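Local atomic coordinates of YJHT (Escherichia coli, PDB entry 2UVK), a protein that converts the alpha-anomer of N-acetylneuraminate (sialic acid) to the beta-anomer, speeding the equilibrium between the two forms. Residues Ser1-Thr6 and Leu36-Lys41; Asp20-Gly25 and Lys43-Leu48; Thr31-Leu36 and Gly66-Phe71; Gln305-Gly310 and Lys330-Ser335. One frame throughout, in Å; residues are numbered along the deposited sequence.

Contact 1: residues Ser1-Thr6 and Leu36-Lys41; sequences SVLPET and LDTQAK
Leu36 meets the N-terminal segment Ser1-Thr6 with its two methyls divided between two partners. CD1 points at the Pro4 ring, lying 3.7 Å from Pro4 CD and 3.9 Å from Pro4 CG, while CD2 lies 3.9 Å from Leu3 CD2, the two leucine chains running at a slant to one another. The first torsion of Leu36 sets CG opposite the backbone N (chi1 -178°) and carries the fork out from the strand toward the loop. Leu3 CD2 also grazes the methyl of Thr38, CG2, at 4.5 Å. The hydroxyl of Thr38 is engaged elsewhere, hydrogen-bonded to the backbone O of Asp20. In the next shell, Asp37 OD1 accepts the backbone N of Gln39 at 3.1 Å from above the carboxylate plane; this Asx turn lies within a type I beta turn from Asp37 to Ala40. Further out, Pro4 O accepts the indole N-H of Trp45, and Leu3 also packs on Leu320 and Ile322 of strand 318-322. The contact is thus apolar packing of an N-terminal loop against the end of a blade strand, in a beta-propeller of Kelch repeats.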
loop_
_atom_site.group_PDB
_atom_site.type_symbol
_atom_site.label_atom_id
_atom_site.label_comp_id
_atom_site.label_asym_id
_atom_site.label_seq_id
_atom_site.Cartn_x
_atom_site.Cartn_y
_atom_site.Cartn_z
ATOM N N SER B 1 0.765 -29.192 26.153
ATOM C CA SER B 1 1.440 -30.437 26.682
ATOM C C SER B 1 2.724 -30.168 27.493
ATOM O O SER B 1 2.771 -30.473 28.698
ATOM C CB SER B 1 1.817 -31.347 25.531
ATOM O OG SER B 1 3.028 -30.883 24.966
ATOM N N VAL B 2 3.755 -29.632 26.819
ATOM C CA VAL B 2 5.018 -29.215 27.464
ATOM C C VAL B 2 4.768 -27.978 28.325
ATOM O O VAL B 2 5.525 -27.679 29.245
ATOM C CB VAL B 2 6.158 -28.880 26.453
ATOM C CG1 VAL B 2 6.271 -29.928 25.356
ATOM C CG2 VAL B 2 5.997 -27.478 25.867
ATOM N N LEU B 3 3.730 -27.229 27.960
ATOM C CA LEU B 3 3.087 -26.268 28.836
ATOM C C LEU B 3 1.675 -26.798 29.026
ATOM O O LEU B 3 1.216 -27.631 28.231
ATOM C CB LEU B 3 3.027 -24.885 28.183
ATOM C CG LEU B 3 4.360 -24.216 27.836
ATOM C CD1 LEU B 3 4.106 -22.877 27.130
ATOM C CD2 LEU B 3 5.224 -24.002 29.082
ATOM N N PRO B 4 0.968 -26.324 30.063
ATOM C CA PRO B 4 -0.421 -26.725 30.177
ATOM C C PRO B 4 -1.190 -26.382 28.887
ATOM O O PRO B 4 -0.808 -25.456 28.155
ATOM C CB PRO B 4 -0.947 -25.893 31.352
ATOM C CG PRO B 4 0.239 -25.394 32.052
ATOM C CD PRO B 4 1.386 -25.409 31.134
ATOM N N GLU B 5 -2.255 -27.130 28.632
ATOM C CA GLU B 5 -3.094 -26.886 27.456
ATOM C C GLU B 5 -3.586 -25.454 27.464
ATOM O O GLU B 5 -3.916 -24.907 28.514
ATOM C CB GLU B 5 -4.301 -27.837 27.436
ATOM C CG GLU B 5 -3.964 -29.331 27.405
ATOM C CD GLU B 5 -3.027 -29.696 26.275
ATOM O OE1 GLU B 5 -3.427 -29.520 25.115
ATOM O OE2 GLU B 5 -1.884 -30.150 26.533
ATOM N N THR B 6 -3.663 -24.825 26.296
ATOM C CA THR B 6 -4.195 -23.475 26.262
ATOM C C THR B 6 -5.659 -23.532 26.709
ATOM O O THR B 6 -6.315 -24.565 26.515
ATOM C CB THR B 6 -4.075 -22.838 24.875
ATOM O OG1 THR B 6 -4.653 -23.703 23.901
ATOM C CG2 THR B 6 -2.594 -22.616 24.527
ATOM N N LEU B 36 1.792 -16.930 31.068
ATOM C CA LEU B 36 2.274 -18.061 31.850
ATOM C C LEU B 36 3.730 -17.822 32.253
ATOM O O LEU B 36 4.557 -17.417 31.453
ATOM C CB LEU B 36 2.112 -19.342 31.035
ATOM C CG LEU B 36 2.529 -20.643 31.700
ATOM C CD1 LEU B 36 1.572 -21.764 31.347
ATOM C CD2 LEU B 36 3.974 -20.986 31.299
ATOM N N ASP B 37 4.019 -18.053 33.532
ATOM C CA ASP B 37 5.376 -17.959 34.068
ATOM C C ASP B 37 5.986 -19.344 33.918
ATOM O O ASP B 37 5.553 -20.282 34.571
ATOM C CB ASP B 37 5.297 -17.548 35.538
ATOM C CG ASP B 37 6.639 -17.531 36.214
ATOM O OD1 ASP B 37 7.667 -17.756 35.542
ATOM O OD2 ASP B 37 6.657 -17.263 37.436
ATOM N N THR B 38 6.962 -19.484 33.031
ATOM C CA THR B 38 7.500 -20.805 32.706
ATOM C C THR B 38 8.319 -21.386 33.869
ATOM O O THR B 38 8.579 -22.581 33.896
ATOM C CB THR B 38 8.408 -20.782 31.469
ATOM O OG1 THR B 38 9.493 -19.869 31.682
ATOM C CG2 THR B 38 7.619 -20.401 30.186
ATOM N N GLN B 39 8.720 -20.528 34.803
ATOM C CA GLN B 39 9.557 -20.945 35.949
ATOM C C GLN B 39 8.764 -21.287 37.200
ATOM O O GLN B 39 9.361 -21.630 38.227
ATOM C CB GLN B 39 10.587 -19.857 36.277
ATOM C CG GLN B 39 11.816 -19.908 35.395
ATOM N N ALA B 40 7.440 -21.206 37.144
ATOM C CA ALA B 40 6.613 -21.603 38.285
ATOM C C ALA B 40 6.620 -23.127 38.400
ATOM O O ALA B 40 6.817 -23.835 37.410
ATOM C CB ALA B 40 5.185 -21.073 38.136
ATOM N N LYS B 41 6.465 -23.629 39.620
ATOM C CA LYS B 41 6.349 -25.070 39.842
ATOM C C LYS B 41 4.980 -25.548 39.365
ATOM O O LYS B 41 4.849 -26.633 38.794
#

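Contact 2: residues Asp20-Gly25 and Lys43-Leu48; sequences DTVYIG and KKWTAL
Ile24 carries its CG1 between the backbone N and the carbonyl carbon (chi1 60°), and with the rest of the chain extended this places CD1 over a face of the Trp45 indole. Trp45 for its part has CG opposite its carbonyl carbon (chi1 -67°), which brings the six-membered ring up to strand 21-25. The result is a CH-pi contact: Ile24 CD1 stands 3.8 Å from the centroid of that ring, 19° off the normal, and Ile24 CG1 comes within 3.6 Å of Trp45 CZ3. Val22 approaches the same ring differently, its CG1 lying at the edge, near the plane, 3.9 Å from Trp45 CH2. Both segments lie in the first Kelch repeat (Asp20 just before it) and in one four-stranded antiparallel propeller blade, where strand 33-37 separates 21-25 from 46-47; the indole therefore spans the intervening strand, packing on Tyr34 and Leu36 as it passes. With an alanine in place of Trp45, Ile24 CD1 would probably be left without the aromatic face it rests on, and Pro4 O without the indole N-H that it now accepts. On Tyr23 the meeting is again edgewise: Leu48 CD1 lies near the plane of the phenol ring, 3.7 Å from Tyr23 CD1, the two side chains crossing at about a right angle. Tyr91 of the next blade touches both Tyr23 and Leu48.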
loop_
_atom_site.group_PDB
_atom_site.type_symbol
_atom_site.label_atom_id
_atom_site.label_comp_id
_atom_site.label_asym_id
_atom_site.label_seq_id
_atom_site.Cartn_x
_atom_site.Cartn_y
_atom_site.Cartn_z
ATOM N N ASP B 20 11.032 -15.028 30.942
ATOM C CA ASP B 20 10.449 -16.329 31.290
ATOM C C ASP B 20 8.901 -16.350 31.248
ATOM O O ASP B 20 8.280 -17.383 31.544
ATOM C CB ASP B 20 10.940 -16.772 32.678
ATOM C CG ASP B 20 12.392 -17.304 32.670
ATOM O OD1 ASP B 20 12.919 -17.676 31.598
ATOM O OD2 ASP B 20 12.989 -17.375 33.759
ATOM N N THR B 21 8.295 -15.222 30.867
ATOM C CA THR B 21 6.828 -15.077 30.868
ATOM C C THR B 21 6.291 -15.073 29.436
ATOM O O THR B 21 6.666 -14.228 28.632
ATOM C CB THR B 21 6.385 -13.782 31.573
ATOM O OG1 THR B 21 6.899 -13.767 32.917
ATOM C CG2 THR B 21 4.866 -13.646 31.633
ATOM N N VAL B 22 5.416 -16.025 29.164
ATOM C CA VAL B 22 4.836 -16.207 27.809
ATOM C C VAL B 22 3.486 -15.520 27.785
ATOM O O VAL B 22 2.699 -15.682 28.711
ATOM C CB VAL B 22 4.613 -17.702 27.481
ATOM C CG1 VAL B 22 3.802 -17.866 26.191
ATOM C CG2 VAL B 22 5.945 -18.443 27.383
ATOM N N TYR B 23 3.221 -14.777 26.704
ATOM C CA TYR B 23 1.916 -14.114 26.487
ATOM C C TYR B 23 1.311 -14.652 25.200
ATOM O O TYR B 23 1.991 -14.693 24.189
ATOM C CB TYR B 23 2.081 -12.607 26.347
ATOM C CG TYR B 23 2.625 -11.940 27.583
ATOM C CD1 TYR B 23 1.795 -11.291 28.472
ATOM C CD2 TYR B 23 3.984 -11.943 27.836
ATOM C CE1 TYR B 23 2.313 -10.669 29.609
ATOM C CE2 TYR B 23 4.505 -11.342 28.963
ATOM C CZ TYR B 23 3.677 -10.696 29.834
ATOM O OH TYR B 23 4.214 -10.094 30.963
ATOM N N ILE B 24 0.057 -15.093 25.246
ATOM C CA ILE B 24 -0.650 -15.517 24.025
ATOM C C ILE B 24 -2.052 -14.959 23.975
ATOM O O ILE B 24 -2.696 -14.717 24.992
ATOM C CB ILE B 24 -0.730 -17.030 23.901
ATOM C CG1 ILE B 24 -1.471 -17.642 25.092
ATOM C CG2 ILE B 24 0.665 -17.642 23.732
ATOM C CD1 ILE B 24 -1.803 -19.088 24.941
ATOM N N GLY B 25 -2.561 -14.780 22.764
ATOM C CA GLY B 25 -3.906 -14.286 22.626
ATOM C C GLY B 25 -4.346 -14.202 21.182
ATOM O O GLY B 25 -3.608 -14.509 20.246
ATOM N N LYS B 43 2.749 -24.400 36.814
ATOM C CA LYS B 43 2.483 -23.607 35.600
ATOM C C LYS B 43 0.984 -23.493 35.331
ATOM O O LYS B 43 0.236 -24.467 35.443
ATOM C CB LYS B 43 3.204 -24.198 34.396
ATOM C CG LYS B 43 4.666 -23.821 34.345
ATOM C CD LYS B 43 5.355 -24.363 33.116
ATOM C CE LYS B 43 5.758 -25.815 33.291
ATOM N NZ LYS B 43 6.928 -25.932 34.209
ATOM N N LYS B 44 0.575 -22.293 34.935
ATOM C CA LYS B 44 -0.823 -21.893 34.917
ATOM C C LYS B 44 -0.994 -20.804 33.855
ATOM O O LYS B 44 -0.159 -19.905 33.785
ATOM C CB LYS B 44 -1.139 -21.314 36.295
ATOM C CG LYS B 44 -2.552 -20.858 36.534
ATOM C CD LYS B 44 -2.664 -20.174 37.891
ATOM N N TRP B 45 -2.040 -20.884 33.027
ATOM C CA TRP B 45 -2.411 -19.738 32.176
ATOM C C TRP B 45 -3.297 -18.811 32.979
ATOM O O TRP B 45 -4.331 -19.251 33.490
ATOM C CB TRP B 45 -3.161 -20.158 30.909
ATOM C CG TRP B 45 -2.338 -20.935 29.954
ATOM C CD1 TRP B 45 -2.411 -22.268 29.721
ATOM C CD2 TRP B 45 -1.301 -20.434 29.090
ATOM N NE1 TRP B 45 -1.475 -22.639 28.810
ATOM C CE2 TRP B 45 -0.792 -21.535 28.381
ATOM C CE3 TRP B 45 -0.754 -19.165 28.857
ATOM C CZ2 TRP B 45 0.242 -21.414 27.442
ATOM C CZ3 TRP B 45 0.285 -19.048 27.930
ATOM C CH2 TRP B 45 0.769 -20.168 27.239
ATOM N N THR B 46 -2.897 -17.553 33.095
ATOM C CA THR B 46 -3.670 -16.517 33.754
ATOM C C THR B 46 -4.298 -15.583 32.720
ATOM O O THR B 46 -3.591 -15.006 31.913
ATOM C CB THR B 46 -2.766 -15.681 34.685
ATOM O OG1 THR B 46 -2.259 -16.524 35.729
ATOM C CG2 THR B 46 -3.522 -14.489 35.283
ATOM N N ALA B 47 -5.619 -15.422 32.790
ATOM C CA ALA B 47 -6.347 -14.515 31.892
ATOM C C ALA B 47 -6.000 -13.063 32.159
ATOM O O ALA B 47 -5.986 -12.596 33.310
ATOM C CB ALA B 47 -7.846 -14.723 32.014
ATOM N N LEU B 48 -5.705 -12.341 31.079
ATOM C CA LEU B 48 -5.357 -10.947 31.137
ATOM C C LEU B 48 -6.539 -10.073 30.699
ATOM O O LEU B 48 -7.597 -10.575 30.291
ATOM C CB LEU B 48 -4.124 -10.706 30.257
ATOM C CG LEU B 48 -2.877 -11.545 30.556
ATOM C CD1 LEU B 48 -1.726 -11.171 29.634
ATOM C CD2 LEU B 48 -2.459 -11.379 32.050
#

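Contact 3: residues Thr31-Leu36 and Gly66-Phe71; sequences TAWYKL and GNLYVF
Leu68 points head-on at the indole of Trp33, whereas Val70 and Trp33 run alongside each other in opposite senses, so the benzo part of the indole is met by two methyls at separate carbons of its ring. Leu68 CD2 is nearest to Trp33 CZ3, at 3.6 Å, and lies 4.0 Å from CE3 of the same ring. Val70 CG2 sits 3.5 Å from Trp33 CZ2. Trp33 CH2, between these two ring carbons, feels both methyls, with Val70 CG2 at 3.9 Å and Leu68 CD2 at 4.0 Å. Each methyl approaches the ring obliquely. Leu68 delivers its branch by setting CG opposite the backbone N (chi1 169°), which extends the side chain toward strand 33-37. Exchanging Trp33 for an alanine would probably open a gap between the two strands and deprive Leu68 CD2 and Val70 CG2 of their shared partner. Around this, Trp98 meets the Trp33 ring with planes at about 55°, and Leu68 packs on Phe63 and on Ala16 of strand 14-18. Strand 33-37 belongs to the first Kelch repeat and strand 67-71 to the second, so this is the face-to-face packing of adjacent sheets that joins neighbouring blades in a beta-propeller.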
loop_
_atom_site.group_PDB
_atom_site.type_symbol
_atom_site.label_atom_id
_atom_site.label_comp_id
_atom_site.label_asym_id
_atom_site.label_seq_id
_atom_site.Cartn_x
_atom_site.Cartn_y
_atom_site.Cartn_z
ATOM N N THR B 31 -10.993 -12.164 21.915
ATOM C CA THR B 31 -10.281 -11.056 22.510
ATOM C C THR B 31 -9.403 -11.462 23.721
ATOM O O THR B 31 -8.744 -10.593 24.332
ATOM C CB THR B 31 -11.234 -9.950 22.945
ATOM O OG1 THR B 31 -12.205 -10.500 23.861
ATOM C CG2 THR B 31 -11.954 -9.359 21.725
ATOM N N ALA B 32 -9.377 -12.755 24.039
ATOM C CA ALA B 32 -8.671 -13.227 25.246
ATOM C C ALA B 32 -7.159 -13.193 25.053
ATOM O O ALA B 32 -6.655 -13.516 23.980
ATOM C CB ALA B 32 -9.109 -14.608 25.613
ATOM N N TRP B 33 -6.456 -12.800 26.124
ATOM C CA TRP B 33 -5.024 -12.958 26.296
ATOM C C TRP B 33 -4.775 -13.704 27.598
ATOM O O TRP B 33 -5.587 -13.618 28.528
ATOM C CB TRP B 33 -4.321 -11.609 26.337
ATOM C CG TRP B 33 -4.084 -11.090 24.959
ATOM C CD1 TRP B 33 -4.994 -10.486 24.159
ATOM C CD2 TRP B 33 -2.872 -11.182 24.211
ATOM N NE1 TRP B 33 -4.411 -10.155 22.954
ATOM C CE2 TRP B 33 -3.105 -10.570 22.969
ATOM C CE3 TRP B 33 -1.592 -11.696 24.479
ATOM C CZ2 TRP B 33 -2.125 -10.486 21.996
ATOM C CZ3 TRP B 33 -0.618 -11.589 23.517
ATOM C CH2 TRP B 33 -0.881 -10.996 22.294
ATOM N N TYR B 34 -3.691 -14.454 27.605
ATOM C CA TYR B 34 -3.231 -15.192 28.780
ATOM C C TYR B 34 -1.737 -15.048 28.918
ATOM O O TYR B 34 -1.041 -14.853 27.943
ATOM C CB TYR B 34 -3.571 -16.668 28.659
ATOM C CG TYR B 34 -4.974 -16.961 28.205
ATOM C CD1 TYR B 34 -6.004 -17.085 29.114
ATOM C CD2 TYR B 34 -5.257 -17.127 26.854
ATOM C CE1 TYR B 34 -7.302 -17.361 28.682
ATOM C CE2 TYR B 34 -6.561 -17.409 26.412
ATOM C CZ TYR B 34 -7.563 -17.523 27.326
ATOM O OH TYR B 34 -8.859 -17.804 26.866
ATOM N N LYS B 35 -1.249 -15.175 30.156
ATOM C CA LYS B 35 0.193 -15.244 30.408
ATOM C C LYS B 35 0.553 -16.495 31.200
ATOM O O LYS B 35 -0.277 -17.057 31.888
ATOM C CB LYS B 35 0.687 -14.006 31.139
ATOM C CG LYS B 35 0.248 -13.893 32.605
ATOM C CD LYS B 35 0.766 -12.589 33.153
ATOM C CE LYS B 35 0.375 -12.378 34.589
ATOM N NZ LYS B 35 0.905 -11.048 35.043
ATOM N N LEU B 36 1.792 -16.930 31.068
ATOM C CA LEU B 36 2.274 -18.061 31.850
ATOM C C LEU B 36 3.730 -17.822 32.253
ATOM O O LEU B 36 4.557 -17.417 31.453
ATOM C CB LEU B 36 2.112 -19.342 31.035
ATOM C CG LEU B 36 2.529 -20.643 31.700
ATOM C CD1 LEU B 36 1.572 -21.764 31.347
ATOM C CD2 LEU B 36 3.974 -20.986 31.299
ATOM N N GLY B 66 9.659 -3.638 27.989
ATOM C CA GLY B 66 8.678 -3.927 29.026
ATOM C C GLY B 66 7.199 -3.885 28.671
ATOM O O GLY B 66 6.341 -4.095 29.527
ATOM N N ASN B 67 6.880 -3.625 27.400
ATOM C CA ASN B 67 5.506 -3.537 26.987
ATOM C C ASN B 67 5.298 -4.429 25.788
ATOM O O ASN B 67 6.232 -4.680 25.022
ATOM C CB ASN B 67 5.149 -2.109 26.617
ATOM C CG ASN B 67 5.179 -1.185 27.802
ATOM O OD1 ASN B 67 4.305 -1.252 28.659
ATOM N ND2 ASN B 67 6.170 -0.306 27.842
ATOM N N LEU B 68 4.067 -4.899 25.673
ATOM C CA LEU B 68 3.650 -5.801 24.589
ATOM C C LEU B 68 2.898 -4.996 23.532
ATOM O O LEU B 68 1.908 -4.327 23.834
ATOM C CB LEU B 68 2.770 -6.903 25.163
ATOM C CG LEU B 68 2.022 -7.812 24.184
ATOM C CD1 LEU B 68 3.029 -8.641 23.427
ATOM C CD2 LEU B 68 1.024 -8.679 24.940
ATOM N N TYR B 69 3.375 -5.086 22.293
ATOM C CA TYR B 69 2.742 -4.413 21.137
ATOM C C TYR B 69 2.094 -5.449 20.232
ATOM O O TYR B 69 2.699 -6.459 19.959
ATOM C CB TYR B 69 3.780 -3.618 20.342
ATOM C CG TYR B 69 4.365 -2.508 21.178
ATOM C CD1 TYR B 69 3.807 -1.256 21.188
ATOM C CD2 TYR B 69 5.444 -2.748 22.023
ATOM C CE1 TYR B 69 4.298 -0.226 22.035
ATOM C CE2 TYR B 69 5.954 -1.732 22.844
ATOM C CZ TYR B 69 5.390 -0.475 22.840
ATOM O OH TYR B 69 5.901 0.538 23.668
ATOM N N VAL B 70 0.873 -5.164 19.780
ATOM C CA VAL B 70 0.133 -6.032 18.842
ATOM C C VAL B 70 -0.150 -5.224 17.573
ATOM O O VAL B 70 -0.597 -4.081 17.647
ATOM C CB VAL B 70 -1.186 -6.566 19.452
ATOM C CG1 VAL B 70 -1.984 -7.357 18.418
ATOM C CG2 VAL B 70 -0.883 -7.439 20.679
ATOM N N PHE B 71 0.149 -5.839 16.432
ATOM C CA PHE B 71 0.077 -5.203 15.118
ATOM C C PHE B 71 -0.961 -5.901 14.212
ATOM O O PHE B 71 -0.861 -7.086 13.904
ATOM C CB PHE B 71 1.448 -5.283 14.435
ATOM C CG PHE B 71 2.520 -4.634 15.236
ATOM C CD1 PHE B 71 2.822 -3.299 15.077
ATOM C CD2 PHE B 71 3.246 -5.406 16.137
ATOM C CE1 PHE B 71 3.829 -2.698 15.857
ATOM C CE2 PHE B 71 4.262 -4.818 16.917
ATOM C CZ PHE B 71 4.548 -3.482 16.756
#

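Contact 4: residues Gln305-Gly310 and Lys330-Ser335; sequences QGRAYG and KAVTDS
Arg307 reaches segment Lys330-Ser335 with its guanidinium. From CB the chain starts out extended, CG lying opposite the backbone N, and it bends at chi3, -63°, where the turn swings the guanidinium toward Asp334. Val332 CG2 lies over one face of that group, 3.6 Å from Arg307 NH1 and 4.1 Å from Arg307 CZ. At the tip the two terminal nitrogens grip one residue end-on. Arg307 NH2 makes a salt bridge to Asp334 OD2, 3.0 Å long with an N-H...O angle of 158°, and the oxygen lies close to the guanidinium plane. Seen from the acid, the donor stands above the carboxylate, and the two flat groups are turned 44° apart. Arg307 NH1 donates to the backbone O of Asp334 at 3.2 Å, from above the carbonyl plane. NH1 also donates to Gly323 O, its strongest partner, outside the two segments, so three bonds fix the rotation of the guanidinium, and the nearby carboxylate would probably favour its charge. Arg307 also packs on Ile321 of strand 318-322. The pair joins the propeller's sixth Kelch repeat to its seventh, linking the loop between strands 296-302 and 311-315 to the segment leading from short strand 330-331 into strand 335-341.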
loop_
_atom_site.group_PDB
_atom_site.type_symbol
_atom_site.label_atom_id
_atom_site.label_comp_id
_atom_site.label_asym_id
_atom_site.label_seq_id
_atom_site.Cartn_x
_atom_site.Cartn_y
_atom_site.Cartn_z
ATOM N N GLN B 305 1.827 -34.887 14.446
ATOM C CA GLN B 305 0.682 -34.463 13.639
ATOM C C GLN B 305 1.039 -33.205 12.858
ATOM O O GLN B 305 1.748 -32.347 13.368
ATOM C CB GLN B 305 -0.545 -34.207 14.528
ATOM C CG GLN B 305 -1.178 -35.481 15.024
ATOM C CD GLN B 305 -2.443 -35.275 15.848
ATOM O OE1 GLN B 305 -3.299 -34.467 15.494
ATOM N NE2 GLN B 305 -2.577 -36.036 16.945
ATOM N N GLY B 306 0.571 -33.107 11.610
ATOM C CA GLY B 306 0.740 -31.892 10.821
ATOM C C GLY B 306 0.126 -30.692 11.513
ATOM O O GLY B 306 -0.932 -30.818 12.128
ATOM N N ARG B 307 0.770 -29.528 11.421
ATOM C CA ARG B 307 0.355 -28.377 12.225
ATOM C C ARG B 307 0.811 -27.101 11.526
ATOM O O ARG B 307 1.924 -27.055 11.007
ATOM C CB ARG B 307 0.978 -28.447 13.628
ATOM C CG ARG B 307 0.497 -27.388 14.605
ATOM C CD ARG B 307 1.377 -27.334 15.853
ATOM N NE ARG B 307 1.324 -28.579 16.606
ATOM C CZ ARG B 307 0.888 -28.728 17.865
ATOM N NH1 ARG B 307 0.486 -27.705 18.608
ATOM N NH2 ARG B 307 0.908 -29.934 18.407
ATOM N N ALA B 308 -0.040 -26.088 11.540
ATOM C CA ALA B 308 0.244 -24.769 11.001
ATOM C C ALA B 308 -0.500 -23.723 11.833
ATOM O O ALA B 308 -1.393 -24.067 12.629
ATOM C CB ALA B 308 -0.175 -24.684 9.526
ATOM N N TYR B 309 -0.133 -22.461 11.641
ATOM C CA TYR B 309 -0.854 -21.317 12.208
ATOM C C TYR B 309 -1.055 -21.402 13.707
ATOM O O TYR B 309 -2.176 -21.397 14.233
ATOM C CB TYR B 309 -2.181 -21.109 11.483
ATOM C CG TYR B 309 -1.983 -20.841 10.012
ATOM C CD1 TYR B 309 -1.485 -19.622 9.571
ATOM C CD2 TYR B 309 -2.255 -21.822 9.062
ATOM C CE1 TYR B 309 -1.282 -19.382 8.216
ATOM C CE2 TYR B 309 -2.069 -21.586 7.706
ATOM C CZ TYR B 309 -1.584 -20.364 7.291
ATOM O OH TYR B 309 -1.384 -20.098 5.949
ATOM N N GLY B 310 0.075 -21.511 14.384
ATOM C CA GLY B 310 0.165 -21.348 15.838
ATOM C C GLY B 310 1.171 -20.266 16.193
ATOM O O GLY B 310 1.443 -19.369 15.413
ATOM N N LYS B 330 -8.855 -28.048 12.349
ATOM C CA LYS B 330 -9.094 -28.135 13.786
ATOM C C LYS B 330 -8.005 -27.447 14.632
ATOM O O LYS B 330 -6.837 -27.823 14.574
ATOM C CB LYS B 330 -9.196 -29.594 14.199
ATOM C CG LYS B 330 -9.499 -29.821 15.677
ATOM C CD LYS B 330 -8.265 -30.229 16.489
ATOM C CE LYS B 330 -8.611 -30.727 17.901
ATOM N NZ LYS B 330 -8.726 -29.685 18.977
ATOM N N ALA B 331 -8.410 -26.472 15.443
ATOM C CA ALA B 331 -7.500 -25.788 16.357
ATOM C C ALA B 331 -7.112 -26.734 17.489
ATOM O O ALA B 331 -7.925 -27.561 17.933
ATOM C CB ALA B 331 -8.155 -24.542 16.914
ATOM N N VAL B 332 -5.884 -26.592 17.995
ATOM C CA VAL B 332 -5.407 -27.434 19.089
ATOM C C VAL B 332 -4.949 -26.575 20.269
ATOM O O VAL B 332 -4.795 -25.367 20.152
ATOM C CB VAL B 332 -4.293 -28.394 18.624
ATOM C CG1 VAL B 332 -4.813 -29.321 17.506
ATOM C CG2 VAL B 332 -3.061 -27.632 18.165
ATOM N N THR B 333 -4.760 -27.229 21.419
ATOM C CA THR B 333 -4.435 -26.550 22.674
ATOM C C THR B 333 -3.039 -26.886 23.213
ATOM O O THR B 333 -2.589 -26.267 24.183
ATOM C CB THR B 333 -5.435 -26.967 23.779
ATOM O OG1 THR B 333 -5.391 -28.388 23.954
ATOM C CG2 THR B 333 -6.876 -26.543 23.428
ATOM N N ASP B 334 -2.372 -27.858 22.604
ATOM C CA ASP B 334 -1.113 -28.380 23.158
ATOM C C ASP B 334 0.101 -27.620 22.632
ATOM O O ASP B 334 0.008 -26.853 21.668
ATOM C CB ASP B 334 -0.961 -29.874 22.880
ATOM C CG ASP B 334 -0.923 -30.189 21.412
ATOM O OD1 ASP B 334 -1.694 -29.568 20.646
ATOM O OD2 ASP B 334 -0.154 -31.076 21.009
ATOM N N SER B 335 1.237 -27.854 23.283
ATOM C CA SER B 335 2.497 -27.208 22.953
ATOM C C SER B 335 3.571 -28.251 22.715
ATOM O O SER B 335 3.504 -29.350 23.261
ATOM C CB SER B 335 2.936 -26.279 24.077
ATOM O OG SER B 335 2.090 -25.147 24.142
#

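Overall arrangement
From the N terminus, Ser1-Thr6 is met first by Leu36-Lys41, and contact 1 closes a loop of about thirty residues. Contact 2 opens inside that loop, at Asp20-Gly25, but closes beyond it at Lys43-Leu48, so the two cross. Contact 3 starts at Thr31, within both, shares Leu36 with contact 1, and closes at Gly66-Phe71, crossing both. Contacts 1 to 3 thus interlock around strand 33-37, tying the N-terminal loop, the first blade and the second. Contact 4 follows in series, near the C terminus, about 17 Å from contact 1 between centres. Backbone hydrogen bonding between Thr6 and Thr333 nevertheless links their segments, which is consistent with the start of the chain helping to join the propeller ring there.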